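Local atomic coordinates of DNA ligase (Archaeoglobus fulgidus, PDB entry 3GDE), a protein that joins a 3'-hydroxyl to a 5'-phosphate at nicks in double-stranded DNA using ATP, probably in replication, recombination and repair. Residues L200-V205 with R216-E221; V505-I510 with E546-L551. All coordinates share one frame; numbering follows the deposited sequence.

Interaction 1: residues L200-V205 with R216-E221; sequences LGRVAV and RKMKIE
Met218 lays its terminal methyl over one face of the Arg202 guanidinium, with CE 3.6 Å from NH1 of Arg202. The same methyl touches the aliphatic part of the arginine, Met218 CE lying 3.8 Å from Arg202 CD, and the two side chains run past each other in opposite directions. Met218 owes this reach to the turn about CG-SD (chi3 81°), which folds CE off an otherwise extended chain. Arg202 bends at chi2 and chi3, and its charged end is brought to Glu221, which arrives from the opposite direction. Here OE1 of Glu221 lies at the guanidinium edge, in its plane, 3.8 Å from Arg202 NH1 and 3.9 Å from Arg202 NH2. The carboxylate plane stands at 82° to the guanidinium, and the salt bridge is long. Residues 200-205 open helix 200-216, which packs on helices 39-49 and 172-182 of the N-terminal DNA-binding region, whereas 216-221 carry the chain out toward strand 230-233, so Arg202, in the first turn, reaches the loop that follows the far end of the same helix. With an alanine here in place of Arg202, the Met218 methyl is likely to lose the guanidinium it lies on, and Glu221 its long salt-bridge partner. Thr197 of helix 187-197 touches both Arg202 and Met218, and beyond them the Ile220 backbone N is hydrogen-bonded to Glu348.

Interaction 2: residues V505-I510 with E546-L551; sequences VAYQEI and ENLYKL
The carbonyl oxygen of Ile510 meets the edge of the Tyr549 ring, close to the ring plane, at 3.1 Å from CD1 of Tyr549. The neighbouring ring carbon is also near, Tyr549 CE1 lying 3.4 Å from Ile510 O, so two C-H groups of one ring edge face a single backbone oxygen. Such an approach is weakly polar, with no N-H or O-H donor from the other segment. Tyr549 directs its ring to this place with CG anti to the backbone N (chi1 172°). Ile510 adds apolar contacts, straddling the helix surface with both branches: CG2 lies 4.1 Å from Tyr549 CD1, while the longer branch puts CD1 against the base of the preceding side chain, 3.9 Å from Leu548 CB. That split follows from chi1 of -59°, which leaves CG1 beside the backbone N and CG2 anti to it. Tyr507 comes in at about a right angle to Leu548 and sets a polar oxygen on an apolar carbon, OH being 3.9 Å from Leu548 CD1. Residues 507 and 508 link strand 502-506 of the OB fold to strand 509-512; Gln508 and Glu509 both face Arg523, a classic beta bulge. Tyr507 and Ile510, which flank it, both point toward the helix. In this closed structure the Leu548 side chain lies about 8 Å from those of Arg414 and Lys420, predicted ATP-binding residues. Around the contact, Tyr549 also meets the rings of Phe553 and Tyr520, Ile510 rests on Tyr520 and Leu522 of strand 520-523, and Leu428 of strand 428-437 touches both Tyr507 and Leu548, seating helix 542-550 against the strands.

The two interactions share no element of structure and lie far apart, with centres 35 Å and nearest atoms about 21 Å from each other. Interaction 1 is a surface contact, short in sequence, in which a helix meets the loop that leaves it; its chemistry is a methyl on a charged group and a long salt bridge. Interaction 2 is largely buried and joins segments 36 residues apart, setting the C-terminal helix against strands by apolar contacts and a carbonyl at a ring edge. The first lies where the N-terminal helices give way to the adenylation domain, the second close to the predicted nucleotide site.

Interaction 1: residues L200-V205 with R216-E221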
ATOM      1  N   LEU A 200     -11.394  -6.188   1.597  1.00 27.54           N
ATOM      2  CA  LEU A 200     -12.196  -6.738   0.504  1.00 27.31           C
ATOM      3  C   LEU A 200     -12.866  -8.052   0.854  1.00 26.83           C
ATOM      4  O   LEU A 200     -13.919  -8.379   0.311  1.00 26.70           O
ATOM      5  CB  LEU A 200     -11.360  -6.916  -0.770  1.00 27.38           C
ATOM      6  CG  LEU A 200     -11.630  -5.962  -1.931  1.00 28.51           C
ATOM      7  CD1 LEU A 200     -11.030  -6.519  -3.218  1.00 28.14           C
ATOM      8  CD2 LEU A 200     -13.131  -5.674  -2.125  1.00 27.02           C
ATOM      9  N   GLY A 201     -12.237  -8.813   1.744  1.00 26.76           N
ATOM     10  CA  GLY A 201     -12.812 -10.054   2.250  1.00 26.83           C
ATOM     11  C   GLY A 201     -14.094  -9.804   3.018  1.00 26.79           C
ATOM     12  O   GLY A 201     -15.115 -10.441   2.750  1.00 26.54           O
ATOM     13  N   ARG A 202     -14.033  -8.866   3.968  1.00 27.02           N
ATOM     14  CA  ARG A 202     -15.201  -8.404   4.710  1.00 27.22           C
ATOM     15  C   ARG A 202     -16.304  -7.935   3.758  1.00 26.67           C
ATOM     16  O   ARG A 202     -17.471  -8.271   3.937  1.00 26.94           O
ATOM     17  CB  ARG A 202     -14.808  -7.256   5.647  1.00 27.74           C
ATOM     18  CG  ARG A 202     -15.521  -7.262   6.990  1.00 30.26           C
ATOM     19  CD  ARG A 202     -16.488  -6.109   7.201  1.00 33.31           C
ATOM     20  NE  ARG A 202     -15.800  -4.955   7.760  1.00 34.98           N
ATOM     21  CZ  ARG A 202     -16.326  -4.054   8.591  1.00 35.25           C
ATOM     22  NH1 ARG A 202     -17.587  -4.151   9.010  1.00 34.48           N
ATOM     23  NH2 ARG A 202     -15.567  -3.042   9.009  1.00 34.30           N
ATOM     24  N   VAL A 203     -15.923  -7.145   2.762  1.00 25.89           N
ATOM     25  CA  VAL A 203     -16.858  -6.645   1.755  1.00 25.87           C
ATOM     26  C   VAL A 203     -17.541  -7.789   0.975  1.00 26.25           C
ATOM     27  O   VAL A 203     -18.759  -7.755   0.766  1.00 26.94           O
ATOM     28  CB  VAL A 203     -16.168  -5.609   0.803  1.00 25.67           C
ATOM     29  CG1 VAL A 203     -17.022  -5.302  -0.419  1.00 24.87           C
ATOM     30  CG2 VAL A 203     -15.872  -4.317   1.552  1.00 24.54           C
ATOM     31  N   ALA A 204     -16.764  -8.791   0.561  1.00 26.03           N
ATOM     32  CA  ALA A 204     -17.296  -9.944  -0.167  1.00 25.99           C
ATOM     33  C   ALA A 204     -18.333 -10.697   0.675  1.00 26.53           C
ATOM     34  O   ALA A 204     -19.419 -11.039   0.186  1.00 26.33           O
ATOM     35  CB  ALA A 204     -16.178 -10.871  -0.596  1.00 25.34           C
ATOM     36  N   VAL A 205     -18.003 -10.918   1.948  1.00 26.57           N
ATOM     37  CA  VAL A 205     -18.902 -11.605   2.863  1.00 26.72           C
ATOM     38  C   VAL A 205     -20.224 -10.840   3.049  1.00 27.24           C
ATOM     39  O   VAL A 205     -21.289 -11.445   3.101  1.00 27.18           O
ATOM     40  CB  VAL A 205     -18.213 -11.922   4.215  1.00 26.63           C
ATOM     41  CG1 VAL A 205     -19.205 -12.535   5.229  1.00 25.44           C
ATOM     42  CG2 VAL A 205     -17.014 -12.854   3.996  1.00 25.88           C
ATOM     43  N   ARG A 216     -24.549  -0.877   1.005  1.00 39.62           N
ATOM     44  CA  ARG A 216     -24.892   0.541   1.146  1.00 40.39           C
ATOM     45  C   ARG A 216     -24.996   0.934   2.607  1.00 40.28           C
ATOM     46  O   ARG A 216     -24.682   2.057   2.968  1.00 40.72           O
ATOM     47  CB  ARG A 216     -26.216   0.856   0.457  1.00 40.65           C
ATOM     48  CG  ARG A 216     -26.160   0.938  -1.048  1.00 42.60           C
ATOM     49  CD  ARG A 216     -27.583   1.002  -1.589  1.00 47.27           C
ATOM     50  NE  ARG A 216     -27.634   1.081  -3.047  1.00 50.91           N
ATOM     51  CZ  ARG A 216     -27.798   2.208  -3.741  1.00 53.83           C
ATOM     52  NH1 ARG A 216     -27.927   3.382  -3.123  1.00 54.46           N
ATOM     53  NH2 ARG A 216     -27.832   2.164  -5.068  1.00 55.65           N
ATOM     54  N   LYS A 217     -25.422  -0.018   3.431  1.00 40.55           N
ATOM     55  CA  LYS A 217     -25.655   0.169   4.861  1.00 41.03           C
ATOM     56  C   LYS A 217     -24.375   0.192   5.702  1.00 40.57           C
ATOM     57  O   LYS A 217     -24.422   0.508   6.896  1.00 40.64           O
ATOM     58  CB  LYS A 217     -26.562  -0.956   5.368  1.00 40.88           C
ATOM     59  CG  LYS A 217     -27.577  -0.547   6.429  1.00 42.46           C
ATOM     60  CD  LYS A 217     -28.434  -1.745   6.875  1.00 42.72           C
ATOM     61  CE  LYS A 217     -29.341  -2.255   5.751  1.00 45.43           C
ATOM     62  NZ  LYS A 217     -30.037  -3.519   6.139  1.00 46.32           N
ATOM     63  N   MET A 218     -23.242  -0.165   5.102  1.00 40.17           N
ATOM     64  CA  MET A 218     -21.965  -0.146   5.827  1.00 40.00           C
ATOM     65  C   MET A 218     -21.522   1.284   6.166  1.00 39.52           C
ATOM     66  O   MET A 218     -21.622   2.201   5.341  1.00 39.64           O
ATOM     67  CB  MET A 218     -20.872  -0.898   5.064  1.00 39.88           C
ATOM     68  CG  MET A 218     -21.181  -2.371   4.847  1.00 39.99           C
ATOM     69  SD  MET A 218     -19.823  -3.330   4.167  1.00 40.67           S
ATOM     70  CE  MET A 218     -18.859  -3.650   5.643  1.00 41.18           C
ATOM     71  N   LYS A 219     -21.054   1.465   7.396  1.00 39.15           N
ATOM     72  CA  LYS A 219     -20.649   2.779   7.891  1.00 38.72           C
ATOM     73  C   LYS A 219     -19.204   2.777   8.376  1.00 38.07           C
ATOM     74  O   LYS A 219     -18.624   1.716   8.647  1.00 37.81           O
ATOM     75  CB  LYS A 219     -21.556   3.236   9.044  1.00 38.77           C
ATOM     76  CG  LYS A 219     -23.003   3.449   8.693  1.00 39.85           C
ATOM     77  CD  LYS A 219     -23.821   3.550   9.969  1.00 43.02           C
ATOM     78  CE  LYS A 219     -25.323   3.520   9.682  1.00 44.54           C
ATOM     79  NZ  LYS A 219     -26.099   3.404  10.958  1.00 45.29           N
ATOM     80  N   ILE A 220     -18.635   3.977   8.477  1.00 37.54           N
ATOM     81  CA  ILE A 220     -17.351   4.187   9.131  1.00 37.15           C
ATOM     82  C   ILE A 220     -17.499   3.832  10.608  1.00 37.12           C
ATOM     83  O   ILE A 220     -18.448   4.252  11.259  1.00 36.44           O
ATOM     84  CB  ILE A 220     -16.880   5.668   9.005  1.00 37.20           C
ATOM     85  CG1 ILE A 220     -16.707   6.062   7.533  1.00 36.84           C
ATOM     86  CG2 ILE A 220     -15.602   5.905   9.806  1.00 36.51           C
ATOM     87  CD1 ILE A 220     -16.607   7.555   7.287  1.00 36.94           C
ATOM     88  N   GLU A 221     -16.566   3.036  11.118  1.00 37.33           N
ATOM     89  CA  GLU A 221     -16.471   2.797  12.543  1.00 38.05           C
ATOM     90  C   GLU A 221     -15.079   3.157  13.048  1.00 37.37           C
ATOM     91  O   GLU A 221     -14.076   2.952  12.346  1.00 37.45           O
ATOM     92  CB  GLU A 221     -16.900   1.362  12.923  1.00 37.82           C
ATOM     93  CG  GLU A 221     -16.267   0.236  12.136  1.00 39.46           C
ATOM     94  CD  GLU A 221     -17.015  -1.099  12.296  1.00 40.26           C
ATOM     95  OE1 GLU A 221     -18.011  -1.328  11.563  1.00 42.25           O
ATOM     96  OE2 GLU A 221     -16.595  -1.924  13.145  1.00 42.64           O
TER

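Interaction 2: residues V505-I510 with E546-L551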
ATOM      1  N   VAL A 505      11.374   8.656  -6.437  1.00 23.49           N
ATOM      2  CA  VAL A 505      12.109   9.054  -7.631  1.00 24.02           C
ATOM      3  C   VAL A 505      11.666  10.449  -8.092  1.00 24.92           C
ATOM      4  O   VAL A 505      10.463  10.705  -8.256  1.00 23.94           O
ATOM      5  CB  VAL A 505      11.883   8.043  -8.785  1.00 23.92           C
ATOM      6  CG1 VAL A 505      12.647   8.447 -10.037  1.00 24.27           C
ATOM      7  CG2 VAL A 505      12.283   6.637  -8.361  1.00 24.52           C
ATOM      8  N   ALA A 506      12.644  11.336  -8.292  1.00 25.57           N
ATOM      9  CA  ALA A 506      12.409  12.628  -8.927  1.00 26.61           C
ATOM     10  C   ALA A 506      12.712  12.523 -10.422  1.00 27.52           C
ATOM     11  O   ALA A 506      13.409  11.614 -10.864  1.00 27.79           O
ATOM     12  CB  ALA A 506      13.273  13.708  -8.279  1.00 26.47           C
ATOM     13  N   TYR A 507      12.202  13.467 -11.200  1.00 28.48           N
ATOM     14  CA  TYR A 507      12.402  13.456 -12.643  1.00 29.47           C
ATOM     15  C   TYR A 507      12.303  14.877 -13.191  1.00 30.09           C
ATOM     16  O   TYR A 507      11.754  15.760 -12.528  1.00 30.23           O
ATOM     17  CB  TYR A 507      11.346  12.556 -13.306  1.00 30.05           C
ATOM     18  CG  TYR A 507       9.926  12.994 -13.030  1.00 29.87           C
ATOM     19  CD1 TYR A 507       9.234  13.778 -13.947  1.00 29.41           C
ATOM     20  CD2 TYR A 507       9.276  12.628 -11.845  1.00 30.38           C
ATOM     21  CE1 TYR A 507       7.934  14.200 -13.698  1.00 29.55           C
ATOM     22  CE2 TYR A 507       7.961  13.049 -11.581  1.00 31.04           C
ATOM     23  CZ  TYR A 507       7.300  13.834 -12.517  1.00 30.86           C
ATOM     24  OH  TYR A 507       6.000  14.258 -12.283  1.00 32.53           O
ATOM     25  N   GLN A 508      12.825  15.094 -14.398  1.00 30.94           N
ATOM     26  CA  GLN A 508      12.646  16.378 -15.094  1.00 31.74           C
ATOM     27  C   GLN A 508      11.361  16.393 -15.923  1.00 32.63           C
ATOM     28  O   GLN A 508      10.641  17.396 -15.955  1.00 32.32           O
ATOM     29  CB  GLN A 508      13.854  16.710 -15.982  1.00 31.49           C
ATOM     30  CG  GLN A 508      15.114  17.137 -15.209  1.00 31.88           C
ATOM     31  CD  GLN A 508      14.860  18.259 -14.218  1.00 30.99           C
ATOM     32  OE1 GLN A 508      14.285  19.292 -14.566  1.00 31.17           O
ATOM     33  NE2 GLN A 508      15.277  18.055 -12.969  1.00 30.24           N
ATOM     34  N   GLU A 509      11.083  15.270 -16.580  1.00 33.61           N
ATOM     35  CA  GLU A 509       9.953  15.160 -17.491  1.00 35.32           C
ATOM     36  C   GLU A 509       9.474  13.714 -17.641  1.00 34.90           C
ATOM     37  O   GLU A 509      10.263  12.781 -17.540  1.00 34.77           O
ATOM     38  CB  GLU A 509      10.339  15.731 -18.861  1.00 35.15           C
ATOM     39  CG  GLU A 509       9.151  16.001 -19.776  1.00 37.17           C
ATOM     40  CD  GLU A 509       9.542  16.586 -21.134  1.00 37.80           C
ATOM     41  OE1 GLU A 509      10.661  16.300 -21.646  1.00 39.79           O
ATOM     42  OE2 GLU A 509       8.702  17.332 -21.692  1.00 41.98           O
ATOM     43  N   ILE A 510       8.174  13.542 -17.849  1.00 35.49           N
ATOM     44  CA  ILE A 510       7.625  12.278 -18.340  1.00 36.28           C
ATOM     45  C   ILE A 510       7.383  12.453 -19.846  1.00 37.21           C
ATOM     46  O   ILE A 510       6.676  13.372 -20.252  1.00 36.42           O
ATOM     47  CB  ILE A 510       6.295  11.878 -17.631  1.00 35.97           C
ATOM     48  CG1 ILE A 510       6.493  11.751 -16.119  1.00 35.57           C
ATOM     49  CG2 ILE A 510       5.756  10.562 -18.197  1.00 35.52           C
ATOM     50  CD1 ILE A 510       5.213  11.909 -15.306  1.00 34.99           C
ATOM     51  N   GLU A 546      -0.061   9.091 -16.191  1.00 35.83           N
ATOM     52  CA  GLU A 546      -0.849   9.680 -17.277  1.00 36.93           C
ATOM     53  C   GLU A 546      -1.300  11.106 -16.966  1.00 36.69           C
ATOM     54  O   GLU A 546      -1.118  12.002 -17.785  1.00 36.71           O
ATOM     55  CB  GLU A 546      -2.073   8.810 -17.588  1.00 36.78           C
ATOM     56  CG  GLU A 546      -1.754   7.579 -18.416  1.00 38.79           C
ATOM     57  CD  GLU A 546      -2.842   6.489 -18.361  1.00 38.64           C
ATOM     58  OE1 GLU A 546      -3.855   6.649 -17.638  1.00 40.41           O
ATOM     59  OE2 GLU A 546      -2.657   5.456 -19.048  1.00 41.58           O
ATOM     60  N   ASN A 547      -1.903  11.300 -15.793  1.00 36.88           N
ATOM     61  CA  ASN A 547      -2.357  12.621 -15.355  1.00 37.49           C
ATOM     62  C   ASN A 547      -1.194  13.595 -15.181  1.00 37.52           C
ATOM     63  O   ASN A 547      -1.289  14.755 -15.584  1.00 37.60           O
ATOM     64  CB  ASN A 547      -3.162  12.531 -14.043  1.00 37.64           C
ATOM     65  CG  ASN A 547      -4.513  11.824 -14.213  1.00 38.73           C
ATOM     66  OD1 ASN A 547      -5.083  11.770 -15.308  1.00 39.81           O
ATOM     67  ND2 ASN A 547      -5.026  11.277 -13.117  1.00 39.44           N
ATOM     68  N   LEU A 548      -0.098  13.123 -14.595  1.00 37.45           N
ATOM     69  CA  LEU A 548       1.084  13.970 -14.433  1.00 37.91           C
ATOM     70  C   LEU A 548       1.706  14.355 -15.774  1.00 38.51           C
ATOM     71  O   LEU A 548       2.174  15.486 -15.937  1.00 38.25           O
ATOM     72  CB  LEU A 548       2.111  13.338 -13.489  1.00 37.50           C
ATOM     73  CG  LEU A 548       1.679  13.203 -12.014  1.00 36.90           C
ATOM     74  CD1 LEU A 548       2.707  12.414 -11.206  1.00 35.13           C
ATOM     75  CD2 LEU A 548       1.405  14.551 -11.357  1.00 35.34           C
ATOM     76  N   TYR A 549       1.680  13.426 -16.734  1.00 39.31           N
ATOM     77  CA  TYR A 549       2.113  13.709 -18.107  1.00 40.12           C
ATOM     78  C   TYR A 549       1.265  14.803 -18.769  1.00 40.99           C
ATOM     79  O   TYR A 549       1.801  15.792 -19.250  1.00 41.04           O
ATOM     80  CB  TYR A 549       2.100  12.441 -18.970  1.00 39.77           C
ATOM     81  CG  TYR A 549       2.363  12.721 -20.430  1.00 39.43           C
ATOM     82  CD1 TYR A 549       3.664  12.791 -20.919  1.00 38.90           C
ATOM     83  CD2 TYR A 549       1.310  12.940 -21.321  1.00 39.59           C
ATOM     84  CE1 TYR A 549       3.920  13.065 -22.255  1.00 38.36           C
ATOM     85  CE2 TYR A 549       1.551  13.212 -22.664  1.00 39.47           C
ATOM     86  CZ  TYR A 549       2.858  13.277 -23.121  1.00 39.61           C
ATOM     87  OH  TYR A 549       3.106  13.541 -24.444  1.00 39.41           O
ATOM     88  N   LYS A 550      -0.053  14.608 -18.781  1.00 42.38           N
ATOM     89  CA  LYS A 550      -1.007  15.551 -19.385  1.00 44.10           C
ATOM     90  C   LYS A 550      -0.895  16.960 -18.818  1.00 44.73           C
ATOM     91  O   LYS A 550      -1.216  17.935 -19.496  1.00 44.78           O
ATOM     92  CB  LYS A 550      -2.452  15.051 -19.213  1.00 43.85           C
ATOM     93  CG  LYS A 550      -2.883  14.043 -20.270  1.00 44.80           C
ATOM     94  CD  LYS A 550      -4.399  13.835 -20.303  1.00 45.05           C
ATOM     95  CE  LYS A 550      -4.837  12.619 -19.493  1.00 47.65           C
ATOM     96  NZ  LYS A 550      -6.148  12.054 -19.976  1.00 48.25           N
ATOM     97  N   LEU A 551      -0.434  17.038 -17.573  1.00 45.76           N
ATOM     98  CA  LEU A 551      -0.363  18.279 -16.823  1.00 46.73           C
ATOM     99  C   LEU A 551       0.897  19.089 -17.139  1.00 47.16           C
ATOM    100  O   LEU A 551       1.012  20.246 -16.740  1.00 47.04           O
ATOM    101  CB  LEU A 551      -0.441  17.968 -15.328  1.00 46.88           C
ATOM    102  CG  LEU A 551      -0.734  19.107 -14.359  1.00 47.76           C
ATOM    103  CD1 LEU A 551      -2.222  19.417 -14.314  1.00 48.81           C
ATOM    104  CD2 LEU A 551      -0.213  18.729 -12.998  1.00 48.49           C
TER